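Long-range contacts in lovastatin nonaketide synthase, polyketide synthase component (Aspergillus terreus, PDB 7CPX), which assembles the nonaketide chain of dihydromonacolin L, on the way to lovastatin, from nine malonyl-CoA units, working as a homodimer in complex with LovC: residues 387-392 and 410-415; 315-320 and 356-361; 32-37 and 362-367; 231-236 and 392-397. The protein carries 2 engineered substitutions. All blocks are in the same frame, centred on the assembly; numbering follows the deposited sequence.

Contact 1 of 4, residues 387-392 and 410-415; sequences GVIPPN and RIPTEA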
loop_
_atom_site.group_PDB
_atom_site.type_symbol
_atom_site.label_atom_id
_atom_site.label_comp_id
_atom_site.label_asym_id
_atom_site.label_seq_id
_atom_site.Cartn_x
_atom_site.Cartn_y
_atom_site.Cartn_z
ATOM N N GLY A 387 20.446 54.741 -10.973
ATOM C CA GLY A 387 20.006 55.481 -12.137
ATOM C C GLY A 387 19.874 54.654 -13.392
ATOM O O GLY A 387 19.927 55.205 -14.493
ATOM N N VAL A 388 19.707 53.342 -13.257
ATOM C CA VAL A 388 19.567 52.437 -14.390
ATOM C C VAL A 388 18.208 51.763 -14.292
ATOM O O VAL A 388 17.862 51.202 -13.245
ATOM C CB VAL A 388 20.693 51.387 -14.422
ATOM C CG1 VAL A 388 20.457 50.390 -15.544
ATOM C CG2 VAL A 388 22.045 52.063 -14.576
ATOM N N ILE A 389 17.444 51.817 -15.377
ATOM C CA ILE A 389 16.159 51.129 -15.445
ATOM C C ILE A 389 16.419 49.703 -15.917
ATOM O O ILE A 389 16.692 49.489 -17.107
ATOM C CB ILE A 389 15.177 51.866 -16.368
ATOM C CG1 ILE A 389 14.736 53.175 -15.707
ATOM C CG2 ILE A 389 13.980 50.979 -16.680
ATOM C CD1 ILE A 389 13.740 53.983 -16.509
ATOM N N PRO A 390 16.351 48.705 -15.038
ATOM C CA PRO A 390 16.684 47.350 -15.457
ATOM C C PRO A 390 15.700 46.851 -16.496
ATOM O O PRO A 390 14.517 47.239 -16.493
ATOM C CB PRO A 390 16.589 46.543 -14.154
ATOM C CG PRO A 390 15.697 47.339 -13.281
ATOM C CD PRO A 390 15.971 48.763 -13.617
ATOM N N PRO A 391 16.143 45.990 -17.404
ATOM C CA PRO A 391 15.259 45.481 -18.454
ATOM C C PRO A 391 14.407 44.321 -17.952
ATOM O O PRO A 391 14.473 43.917 -16.793
ATOM C CB PRO A 391 16.239 45.026 -19.534
ATOM C CG PRO A 391 17.439 44.599 -18.771
ATOM C CD PRO A 391 17.525 45.512 -17.577
ATOM N N ASN A 392 13.593 43.789 -18.859
ATOM C CA ASN A 392 12.780 42.608 -18.611
ATOM C C ASN A 392 13.212 41.516 -19.574
ATOM O O ASN A 392 13.225 41.724 -20.793
ATOM C CB ASN A 392 11.294 42.919 -18.781
ATOM C CG ASN A 392 10.809 43.970 -17.808
ATOM O OD1 ASN A 392 10.073 43.673 -16.868
ATOM N ND2 ASN A 392 11.235 45.208 -18.021
ATOM N N ARG A 410 6.352 51.771 -21.567
ATOM C CA ARG A 410 7.391 51.092 -22.332
ATOM C C ARG A 410 8.113 50.122 -21.414
ATOM O O ARG A 410 8.709 50.539 -20.417
ATOM C CB ARG A 410 8.376 52.094 -22.933
ATOM C CG ARG A 410 9.553 51.452 -23.656
ATOM C CD ARG A 410 10.456 52.502 -24.278
ATOM N NE ARG A 410 9.752 53.307 -25.267
ATOM C CZ ARG A 410 10.266 54.367 -25.878
ATOM N NH1 ARG A 410 11.493 54.787 -25.619
ATOM N NH2 ARG A 410 9.528 55.021 -26.771
ATOM N N ILE A 411 8.063 48.839 -21.748
ATOM C CA ILE A 411 8.778 47.807 -21.005
ATOM C C ILE A 411 10.227 47.807 -21.484
ATOM O O ILE A 411 10.467 47.583 -22.681
ATOM C CB ILE A 411 8.134 46.430 -21.192
ATOM C CG1 ILE A 411 6.812 46.373 -20.427
ATOM C CG2 ILE A 411 9.080 45.343 -20.713
ATOM C CD1 ILE A 411 5.931 45.217 -20.807
ATOM N N PRO A 412 11.204 48.046 -20.609
ATOM C CA PRO A 412 12.602 48.115 -21.062
ATOM C C PRO A 412 13.139 46.733 -21.402
ATOM O O PRO A 412 13.132 45.827 -20.568
ATOM C CB PRO A 412 13.331 48.727 -19.861
ATOM C CG PRO A 412 12.512 48.314 -18.692
ATOM C CD PRO A 412 11.088 48.320 -19.166
ATOM N N THR A 413 13.600 46.576 -22.640
ATOM C CA THR A 413 14.298 45.372 -23.064
ATOM C C THR A 413 15.807 45.495 -22.916
ATOM O O THR A 413 16.526 44.531 -23.197
ATOM C CB THR A 413 13.952 45.044 -24.520
ATOM O OG1 THR A 413 14.316 46.147 -25.359
ATOM C CG2 THR A 413 12.464 44.766 -24.666
ATOM N N GLU A 414 16.297 46.655 -22.484
ATOM C CA GLU A 414 17.720 46.894 -22.308
ATOM C C GLU A 414 17.925 47.724 -21.051
ATOM O O GLU A 414 17.006 48.390 -20.567
ATOM C CB GLU A 414 18.325 47.615 -23.519
ATOM C CG GLU A 414 18.052 46.935 -24.847
ATOM C CD GLU A 414 18.614 47.709 -26.021
ATOM O OE1 GLU A 414 19.211 48.783 -25.794
ATOM O OE2 GLU A 414 18.460 47.247 -27.171
ATOM N N ALA A 415 19.144 47.683 -20.526
ATOM C CA ALA A 415 19.484 48.472 -19.345
ATOM C C ALA A 415 19.501 49.937 -19.753
ATOM O O ALA A 415 20.479 50.431 -20.318
ATOM C CB ALA A 415 20.828 48.036 -18.775
#
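The ring of P412 is the main bump here: it points at residues 387-392 and fills a hollow walled by the side chain of I389, the carbonyl of P390 and the amide of N392. On the I389 side, CG of P412 lies 3.6 Å from CG2 of I389, the branch anti to the backbone N, and the two side chains cross at about a right angle. The complementary bump is P391, whose ring rests in the bend of backbone running from P412 to A415; CB of P391 sits 3.4 Å from N of E414, while its CG and CD face the backbone of A415. Farther along, CG1 of V388 meets CB of A415 at 4.0 Å. Within the thiolase-like fold of the ketosynthase, residues 410-415 lead from the edge strand 409-410 of the large sheet to strand 416-417, which pairs antiparallel with strand 388-389. The contact thus fits strand 388-389 and the two prolines after it against this link, with F357 touching both I389 and P412, and W31 touching V388 and P390. N392 grips the carbonyl of P412 twice. Its backbone N donates to P412 O over 2.7 Å, and ND2 reaches the same oxygen over 3.2 Å in a straight bond, 179° at the hydrogen, with the acceptor in the amide plane. A chi1 of -61° sets CG beside the backbone N, which brings both donors to one acceptor. The I411 side chain crosses that of N392, its CG2 3.6 Å from the amide carbon CG of N392; OD1 of N392 makes weak bonds to S360 N and T363 OG1.

Contact 2 of 4, residues 315-320 and 356-361; sequences QFFEAH and LFVGSA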
loop_
_atom_site.group_PDB
_atom_site.type_symbol
_atom_site.label_atom_id
_atom_site.label_comp_id
_atom_site.label_asym_id
_atom_site.label_seq_id
_atom_site.Cartn_x
_atom_site.Cartn_y
_atom_site.Cartn_z
ATOM N N GLN A 315 9.379 57.632 -12.835
ATOM C CA GLN A 315 9.907 57.321 -14.156
ATOM C C GLN A 315 10.003 55.824 -14.404
ATOM O O GLN A 315 10.039 55.401 -15.564
ATOM C CB GLN A 315 11.283 57.961 -14.335
ATOM C CG GLN A 315 11.299 59.464 -14.098
ATOM C CD GLN A 315 11.393 59.823 -12.627
ATOM O OE1 GLN A 315 12.293 59.368 -11.921
ATOM N NE2 GLN A 315 10.454 60.632 -12.153
ATOM N N PHE A 316 10.047 55.022 -13.346
ATOM C CA PHE A 316 10.053 53.573 -13.448
ATOM C C PHE A 316 8.931 53.019 -12.586
ATOM O O PHE A 316 8.556 53.611 -11.572
ATOM C CB PHE A 316 11.401 52.986 -13.014
ATOM C CG PHE A 316 11.447 51.486 -13.032
ATOM C CD1 PHE A 316 11.231 50.785 -14.203
ATOM C CD2 PHE A 316 11.720 50.778 -11.878
ATOM C CE1 PHE A 316 11.276 49.405 -14.221
ATOM C CE2 PHE A 316 11.768 49.400 -11.886
ATOM C CZ PHE A 316 11.546 48.710 -13.060
ATOM N N PHE A 317 8.384 51.881 -13.006
ATOM C CA PHE A 317 7.253 51.268 -12.312
ATOM C C PHE A 317 7.476 49.761 -12.291
ATOM O O PHE A 317 7.227 49.079 -13.289
ATOM C CB PHE A 317 5.937 51.622 -12.990
ATOM C CG PHE A 317 4.727 51.295 -12.169
ATOM C CD1 PHE A 317 4.248 50.002 -12.098
ATOM C CD2 PHE A 317 4.065 52.285 -11.471
ATOM C CE1 PHE A 317 3.135 49.704 -11.342
ATOM C CE2 PHE A 317 2.955 51.995 -10.710
ATOM C CZ PHE A 317 2.486 50.703 -10.646
ATOM N N GLU A 318 7.938 49.246 -11.156
ATOM C CA GLU A 318 8.077 47.805 -11.012
ATOM C C GLU A 318 6.689 47.198 -10.901
ATOM O O GLU A 318 6.119 47.109 -9.808
ATOM C CB GLU A 318 8.938 47.451 -9.801
ATOM C CG GLU A 318 9.610 46.090 -9.904
ATOM C CD GLU A 318 8.641 44.931 -9.764
ATOM O OE1 GLU A 318 7.553 45.124 -9.184
ATOM O OE2 GLU A 318 8.974 43.820 -10.224
ATOM N N ALA A 319 6.137 46.795 -12.036
ATOM C CA ALA A 319 4.791 46.258 -12.081
ATOM C C ALA A 319 4.754 44.845 -11.516
ATOM O O ALA A 319 5.763 44.136 -11.464
ATOM C CB ALA A 319 4.267 46.264 -13.515
ATOM N N HIS A 320 3.562 44.446 -11.074
ATOM C CA HIS A 320 3.345 43.056 -10.702
ATOM C C HIS A 320 3.806 42.129 -11.816
ATOM O O HIS A 320 4.541 41.166 -11.571
ATOM C CB HIS A 320 1.867 42.837 -10.384
ATOM C CG HIS A 320 1.588 41.569 -9.640
ATOM N ND1 HIS A 320 2.482 41.020 -8.747
ATOM C CD2 HIS A 320 0.509 40.752 -9.643
ATOM C CE1 HIS A 320 1.971 39.913 -8.241
ATOM N NE2 HIS A 320 0.774 39.728 -8.768
ATOM N N LEU A 356 6.665 56.177 -19.348
ATOM C CA LEU A 356 6.804 55.676 -17.986
ATOM C C LEU A 356 7.215 54.211 -18.067
ATOM O O LEU A 356 6.388 53.341 -18.357
ATOM C CB LEU A 356 5.502 55.853 -17.211
ATOM C CG LEU A 356 5.501 55.406 -15.746
ATOM C CD1 LEU A 356 4.394 56.106 -14.985
ATOM C CD2 LEU A 356 5.339 53.900 -15.627
ATOM N N PHE A 357 8.493 53.941 -17.819
ATOM C CA PHE A 357 9.010 52.586 -17.938
ATOM C C PHE A 357 8.361 51.674 -16.906
ATOM O O PHE A 357 8.259 52.024 -15.726
ATOM C CB PHE A 357 10.526 52.583 -17.764
ATOM C CG PHE A 357 11.268 53.200 -18.913
ATOM C CD1 PHE A 357 11.517 54.559 -18.946
ATOM C CD2 PHE A 357 11.717 52.418 -19.960
ATOM C CE1 PHE A 357 12.199 55.127 -20.003
ATOM C CE2 PHE A 357 12.400 52.979 -21.020
ATOM C CZ PHE A 357 12.642 54.337 -21.042
ATOM N N VAL A 358 7.928 50.500 -17.354
ATOM C CA VAL A 358 7.305 49.500 -16.496
ATOM C C VAL A 358 8.070 48.199 -16.671
ATOM O O VAL A 358 8.188 47.690 -17.792
ATOM C CB VAL A 358 5.817 49.308 -16.829
ATOM C CG1 VAL A 358 5.136 48.501 -15.745
ATOM C CG2 VAL A 358 5.128 50.650 -17.006
ATOM N N GLY A 359 8.583 47.658 -15.570
ATOM C CA GLY A 359 9.332 46.420 -15.631
ATOM C C GLY A 359 9.251 45.613 -14.356
ATOM O O GLY A 359 9.580 46.111 -13.277
ATOM N N SER A 360 8.838 44.355 -14.468
ATOM C CA SER A 360 8.660 43.484 -13.315
ATOM C C SER A 360 9.896 42.616 -13.134
ATOM O O SER A 360 10.367 41.987 -14.087
ATOM C CB SER A 360 7.421 42.604 -13.480
ATOM O OG SER A 360 7.240 41.766 -12.352
ATOM N N ALA A 361 10.420 42.586 -11.906
ATOM C CA ALA A 361 11.556 41.725 -11.605
ATOM C C ALA A 361 11.229 40.261 -11.836
ATOM O O ALA A 361 12.140 39.457 -12.057
ATOM C CB ALA A 361 11.999 41.930 -10.157
#
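Parallel strand pairing joins F316 and F317 to F357 and V358 in the large mixed sheet of the ketosynthase, next to its edge strand 409-410. Strands 316-318 and 356-358, with helix 327-339 between them, form a beta-alpha-beta crossover of the thiolase fold, and their axes diverge by 24°. The ladder runs from F357 N to Q315 O (3.1 Å), through a weak bond from F317 N to F357 O, to G359 N, which donates to F317 O over 3.0 Å. On one face the F316 ring leans along the backbone beyond F357, with CE1 3.5 Å from N of G359. On the other, the F317 side chain runs alongside V358 in the same direction; CB of A319 meets the F317 ring at its edge, in plane, and CD2 of L356 packs 3.5 Å from CB of F317. At the C-terminal end comes H320, a predicted active-site residue beside C181 and H367. S360 there bonds through OG to NZ of K362, which also bonds to H320 O. E318 bends at chi2 (-71°), turning its carboxylate toward the backbone just past strand 356-358, where the anti lone pair of OE2 accepts the backbone N-H of A361.

Contact 3 of 4, residues 32-37 and 362-367; sequences ELLQHP and KTVVGH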
loop_
_atom_site.group_PDB
_atom_site.type_symbol
_atom_site.label_atom_id
_atom_site.label_comp_id
_atom_site.label_asym_id
_atom_site.label_seq_id
_atom_site.Cartn_x
_atom_site.Cartn_y
_atom_site.Cartn_z
ATOM N N GLU A 32 23.155 43.050 -10.277
ATOM C CA GLU A 32 23.836 42.674 -11.511
ATOM C C GLU A 32 22.938 41.804 -12.378
ATOM O O GLU A 32 22.871 41.986 -13.599
ATOM C CB GLU A 32 25.141 41.945 -11.192
ATOM C CG GLU A 32 26.198 42.820 -10.544
ATOM C CD GLU A 32 27.425 42.034 -10.123
ATOM O OE1 GLU A 32 27.423 40.797 -10.283
ATOM O OE2 GLU A 32 28.390 42.656 -9.632
ATOM N N LEU A 33 22.239 40.853 -11.759
ATOM C CA LEU A 33 21.310 40.011 -12.502
ATOM C C LEU A 33 20.186 40.842 -13.108
ATOM O O LEU A 33 19.848 40.686 -14.286
ATOM C CB LEU A 33 20.743 38.933 -11.577
ATOM C CG LEU A 33 19.555 38.123 -12.099
ATOM C CD1 LEU A 33 19.910 37.413 -13.389
ATOM C CD2 LEU A 33 19.100 37.127 -11.048
ATOM N N LEU A 34 19.600 41.739 -12.316
ATOM C CA LEU A 34 18.446 42.497 -12.789
ATOM C C LEU A 34 18.817 43.408 -13.951
ATOM O O LEU A 34 18.093 43.469 -14.951
ATOM C CB LEU A 34 17.845 43.305 -11.641
ATOM C CG LEU A 34 17.166 42.475 -10.549
ATOM C CD1 LEU A 34 16.795 43.346 -9.364
ATOM C CD2 LEU A 34 15.935 41.773 -11.092
ATOM N N GLN A 35 19.937 44.125 -13.845
ATOM C CA GLN A 35 20.350 45.002 -14.933
ATOM C C GLN A 35 20.972 44.236 -16.092
ATOM O O GLN A 35 21.041 44.770 -17.204
ATOM C CB GLN A 35 21.335 46.058 -14.424
ATOM C CG GLN A 35 22.702 45.521 -14.045
ATOM C CD GLN A 35 23.610 46.601 -13.498
ATOM O OE1 GLN A 35 23.301 47.790 -13.587
ATOM N NE2 GLN A 35 24.736 46.196 -12.926
ATOM N N HIS A 36 21.424 43.007 -15.857
ATOM C CA HIS A 36 21.989 42.144 -16.895
ATOM C C HIS A 36 21.334 40.774 -16.783
ATOM O O HIS A 36 21.968 39.793 -16.377
ATOM C CB HIS A 36 23.508 42.050 -16.761
ATOM C CG HIS A 36 24.205 43.366 -16.915
ATOM N ND1 HIS A 36 23.743 44.355 -17.756
ATOM C CD2 HIS A 36 25.318 43.862 -16.325
ATOM C CE1 HIS A 36 24.548 45.400 -17.684
ATOM N NE2 HIS A 36 25.511 45.127 -16.823
ATOM N N PRO A 37 20.057 40.675 -17.139
ATOM C CA PRO A 37 19.317 39.433 -16.898
ATOM C C PRO A 37 19.831 38.274 -17.737
ATOM O O PRO A 37 20.383 38.451 -18.825
ATOM C CB PRO A 37 17.878 39.798 -17.277
ATOM C CG PRO A 37 18.016 40.926 -18.233
ATOM C CD PRO A 37 19.218 41.700 -17.781
ATOM N N LYS A 362 9.947 39.901 -11.799
ATOM C CA LYS A 362 9.539 38.513 -11.941
ATOM C C LYS A 362 9.820 37.964 -13.331
ATOM O O LYS A 362 9.752 36.745 -13.522
ATOM C CB LYS A 362 8.053 38.388 -11.607
ATOM C CG LYS A 362 7.705 38.959 -10.239
ATOM C CD LYS A 362 6.214 39.121 -10.048
ATOM C CE LYS A 362 5.913 40.291 -9.122
ATOM N NZ LYS A 362 6.275 41.607 -9.718
ATOM N N THR A 363 10.126 38.826 -14.302
ATOM C CA THR A 363 10.577 38.340 -15.599
ATOM C C THR A 363 11.995 37.795 -15.522
ATOM O O THR A 363 12.388 36.970 -16.354
ATOM C CB THR A 363 10.508 39.458 -16.639
ATOM O OG1 THR A 363 11.361 40.537 -16.239
ATOM C CG2 THR A 363 9.086 39.968 -16.785
ATOM N N VAL A 364 12.769 38.242 -14.540
ATOM C CA VAL A 364 14.171 37.864 -14.404
ATOM C C VAL A 364 14.366 36.831 -13.305
ATOM O O VAL A 364 15.030 35.815 -13.509
ATOM C CB VAL A 364 15.036 39.118 -14.147
ATOM C CG1 VAL A 364 16.500 38.735 -14.037
ATOM C CG2 VAL A 364 14.828 40.142 -15.248
ATOM N N VAL A 365 13.800 37.081 -12.125
ATOM C CA VAL A 365 13.933 36.177 -10.989
ATOM C C VAL A 365 12.665 35.365 -10.758
ATOM O O VAL A 365 12.597 34.589 -9.801
ATOM C CB VAL A 365 14.318 36.943 -9.713
ATOM C CG1 VAL A 365 15.607 37.714 -9.926
ATOM C CG2 VAL A 365 13.196 37.873 -9.290
ATOM N N GLY A 366 11.658 35.530 -11.603
ATOM C CA GLY A 366 10.440 34.764 -11.486
ATOM C C GLY A 366 9.459 35.372 -10.501
ATOM O O GLY A 366 9.791 36.233 -9.686
ATOM N N HIS A 367 8.221 34.902 -10.585
ATOM C CA HIS A 367 7.183 35.308 -9.645
ATOM C C HIS A 367 7.439 34.607 -8.320
ATOM O O HIS A 367 7.097 33.435 -8.145
ATOM C CB HIS A 367 5.804 34.966 -10.192
ATOM C CG HIS A 367 4.683 35.401 -9.303
ATOM N ND1 HIS A 367 3.980 36.568 -9.509
ATOM C CD2 HIS A 367 4.156 34.835 -8.193
ATOM C CE1 HIS A 367 3.061 36.696 -8.570
ATOM N NE2 HIS A 367 3.146 35.659 -7.759
#
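L33 and L34 in the last turn of helix 27-35, with P37 just after it, close round V364 and V365 of the loop that carries H367, a predicted catalytic histidine of the thiolase-fold ketosynthase. The contact is wholly apolar. V364 is the central side chain: CG1, set anti to the backbone N (chi1 -179°), wedges between CG of L33 and CB of P37, 3.7 Å from each. L33 and V364 run alongside each other, pointing in opposite senses, whereas L34 comes to V364 at a slant, with its CD2 4.1 Å from CB of V364. P37 also touches P391, and L34 touches K379 of helix 369-386, so the packed side continues into the surrounding core. The opposite flank of the helix end is looser: Q35 and H36 point away from the loop, and E32 and H36 are exposed to solvent. Beyond V365 the loop turns away from helix 27-35, and G366 and H367 do not touch residues 32-37. H367 lies among the predicted catalytic residues, its ring meeting those of H320 and Y242, and NE2 makes a weak hydrogen bond to OE1 of E369. On the packed side, CG1 of V365 stands 3.7 Å from CD2 of L33.

Contact 4 of 4, residues 231-236 and 392-397; sequences RSRMWD and NLLFDK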
loop_
_atom_site.group_PDB
_atom_site.type_symbol
_atom_site.label_atom_id
_atom_site.label_comp_id
_atom_site.label_asym_id
_atom_site.label_seq_id
_atom_site.Cartn_x
_atom_site.Cartn_y
_atom_site.Cartn_z
ATOM N N ARG A 231 7.934 30.698 -17.587
ATOM C CA ARG A 231 8.458 32.051 -17.471
ATOM C C ARG A 231 7.307 33.039 -17.378
ATOM O O ARG A 231 6.301 32.902 -18.079
ATOM C CB ARG A 231 9.361 32.398 -18.659
ATOM C CG ARG A 231 10.609 31.540 -18.730
ATOM C CD ARG A 231 11.480 31.901 -19.914
ATOM N NE ARG A 231 12.664 31.054 -19.990
ATOM C CZ ARG A 231 12.681 29.835 -20.513
ATOM N NH1 ARG A 231 11.589 29.280 -21.015
ATOM N NH2 ARG A 231 13.823 29.153 -20.530
ATOM N N SER A 232 7.464 34.035 -16.509
ATOM C CA SER A 232 6.454 35.073 -16.314
ATOM C C SER A 232 6.639 36.125 -17.399
ATOM O O SER A 232 7.300 37.146 -17.205
ATOM C CB SER A 232 6.569 35.687 -14.925
ATOM O OG SER A 232 6.427 34.704 -13.917
ATOM N N ARG A 233 6.044 35.872 -18.562
ATOM C CA ARG A 233 6.153 36.781 -19.700
ATOM C C ARG A 233 5.257 37.984 -19.438
ATOM O O ARG A 233 4.085 38.014 -19.819
ATOM C CB ARG A 233 5.778 36.071 -20.993
ATOM C CG ARG A 233 6.697 34.917 -21.348
ATOM C CD ARG A 233 6.390 34.371 -22.730
ATOM N NE ARG A 233 7.605 34.147 -23.504
ATOM C CZ ARG A 233 8.339 33.044 -23.447
ATOM N NH1 ARG A 233 8.011 32.033 -22.659
ATOM N NH2 ARG A 233 9.433 32.954 -24.197
ATOM N N MET A 234 5.821 38.989 -18.776
ATOM C CA MET A 234 5.065 40.181 -18.421
ATOM C C MET A 234 4.553 40.885 -19.672
ATOM O O MET A 234 5.331 41.220 -20.571
ATOM C CB MET A 234 5.944 41.124 -17.602
ATOM C CG MET A 234 5.353 42.506 -17.374
ATOM S SD MET A 234 6.479 43.579 -16.469
ATOM C CE MET A 234 5.654 45.153 -16.661
ATOM N N TRP A 235 3.243 41.108 -19.723
ATOM C CA TRP A 235 2.578 41.901 -20.752
ATOM C C TRP A 235 2.875 41.413 -22.164
ATOM O O TRP A 235 2.639 42.149 -23.130
ATOM C CB TRP A 235 2.955 43.383 -20.639
ATOM C CG TRP A 235 2.550 44.033 -19.346
ATOM C CD1 TRP A 235 2.130 43.412 -18.208
ATOM C CD2 TRP A 235 2.524 45.436 -19.066
ATOM N NE1 TRP A 235 1.846 44.337 -17.237
ATOM C CE2 TRP A 235 2.080 45.590 -17.739
ATOM C CE3 TRP A 235 2.835 46.578 -19.808
ATOM C CZ2 TRP A 235 1.939 46.837 -17.140
ATOM C CZ3 TRP A 235 2.695 47.813 -19.212
ATOM C CH2 TRP A 235 2.251 47.933 -17.893
ATOM N N ASP A 236 3.380 40.194 -22.316
ATOM C CA ASP A 236 3.738 39.674 -23.625
ATOM C C ASP A 236 2.593 38.853 -24.207
ATOM O O ASP A 236 1.733 38.338 -23.489
ATOM C CB ASP A 236 4.998 38.815 -23.533
ATOM C CG ASP A 236 5.547 38.434 -24.892
ATOM O OD1 ASP A 236 6.157 39.301 -25.553
ATOM O OD2 ASP A 236 5.369 37.268 -25.302
ATOM N N ASN A 392 13.593 43.789 -18.859
ATOM C CA ASN A 392 12.780 42.608 -18.611
ATOM C C ASN A 392 13.212 41.516 -19.574
ATOM O O ASN A 392 13.225 41.724 -20.793
ATOM C CB ASN A 392 11.294 42.919 -18.781
ATOM C CG ASN A 392 10.809 43.970 -17.808
ATOM O OD1 ASN A 392 10.073 43.673 -16.868
ATOM N ND2 ASN A 392 11.235 45.208 -18.021
ATOM N N LEU A 393 13.570 40.356 -19.027
ATOM C CA LEU A 393 14.166 39.307 -19.845
ATOM C C LEU A 393 13.177 38.765 -20.870
ATOM O O LEU A 393 13.550 38.515 -22.023
ATOM C CB LEU A 393 14.688 38.187 -18.947
ATOM C CG LEU A 393 15.386 37.022 -19.649
ATOM C CD1 LEU A 393 16.578 37.514 -20.457
ATOM C CD2 LEU A 393 15.821 35.975 -18.637
ATOM N N LEU A 394 11.918 38.583 -20.481
ATOM C CA LEU A 394 10.904 37.978 -21.345
ATOM C C LEU A 394 9.901 39.052 -21.760
ATOM O O LEU A 394 8.880 39.260 -21.103
ATOM C CB LEU A 394 10.200 36.813 -20.647
ATOM C CG LEU A 394 11.018 35.552 -20.349
ATOM C CD1 LEU A 394 11.912 35.181 -21.527
ATOM C CD2 LEU A 394 11.837 35.718 -19.081
ATOM N N PHE A 395 10.203 39.735 -22.864
ATOM C CA PHE A 395 9.245 40.639 -23.497
ATOM C C PHE A 395 9.637 40.750 -24.967
ATOM O O PHE A 395 10.576 41.473 -25.308
ATOM C CB PHE A 395 9.226 42.002 -22.819
ATOM C CG PHE A 395 8.293 42.984 -23.467
ATOM C CD1 PHE A 395 6.925 42.877 -23.292
ATOM C CD2 PHE A 395 8.783 44.011 -24.252
ATOM C CE1 PHE A 395 6.064 43.775 -23.889
ATOM C CE2 PHE A 395 7.928 44.915 -24.851
ATOM C CZ PHE A 395 6.565 44.797 -24.669
ATOM N N ASP A 396 8.914 40.031 -25.825
ATOM C CA ASP A 396 9.178 40.027 -27.256
ATOM C C ASP A 396 8.092 40.706 -28.072
ATOM O O ASP A 396 8.404 41.343 -29.081
ATOM C CB ASP A 396 9.344 38.587 -27.759
ATOM C CG ASP A 396 10.431 37.835 -27.017
ATOM O OD1 ASP A 396 11.406 38.480 -26.579
ATOM O OD2 ASP A 396 10.309 36.601 -26.872
ATOM N N LYS A 397 6.832 40.589 -27.662
ATOM C CA LYS A 397 5.725 41.205 -28.379
ATOM C C LYS A 397 4.667 41.620 -27.373
ATOM O O LYS A 397 4.231 40.802 -26.557
ATOM C CB LYS A 397 5.134 40.243 -29.414
ATOM C CG LYS A 397 3.959 40.813 -30.193
ATOM C CD LYS A 397 3.571 39.918 -31.362
ATOM C CE LYS A 397 3.078 38.555 -30.896
ATOM N NZ LYS A 397 2.694 37.681 -32.039
#
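L394 stands across the stem of R231 at about a right angle, its CD1 3.7 Å from CD of the arginine. R231 is extended from CG to NE, so its aliphatic part lies against the leucine while its guanidinium goes on to a salt bridge with D39. R233 meets the same leucine at a slant and nearer its root, CG lying 4.0 Å from CB of L394. Both segments are loops of the thiolase-like ketosynthase fold, the first between helix 214-222 and strand 247-255, the second between strands 388-389 and 409-410, and R233 to D236 form a type II beta turn. At the head of that turn M234 lies over W235, its CE 3.7 Å above the centre of the indole, and W235 in turn packs on helix 327-339, about 7 Å from the side chain of the predicted catalytic H320. SD of M234 approaches OD1 of N392 to 3.6 Å. F395 presents its edge to the turn: CD1 is 3.6 Å from O of M234, and O of W235 lies in the plane of the ring. The polar clasp is D236, whose CG is anti to the backbone N (chi1 -171°), directing the carboxylate at the chain beyond F395. K397 N meets OD1 of D236 nearly head-on (2.6 Å, 173° at the hydrogen); D396 N reaches that oxygen from above the carboxylate plane over 2.9 Å, while OD2 accepts from N of G238.

Overall arrangement
From the N terminus, residues 32-37 open the longest loop, which contact 3 closes at 362-367, bringing the end of helix 27-35 to the loop of H367. Residues 231-236 open contact 4 within it, but their partner 392-397 comes later, so contacts 3 and 4 cross. Contact 2 is enclosed by both: its crossover from 315-320 to 356-361 ends just before the closing segment of contact 3. Contact 1 opens at 387-392, after contacts 2 and 3 have closed, and closes a short loop at 410-415, joining strand 388-389 to the link between strands 409-410 and 416-417. It crosses contact 4, with N392 common to both, beside the C-terminal end of strand 356-358.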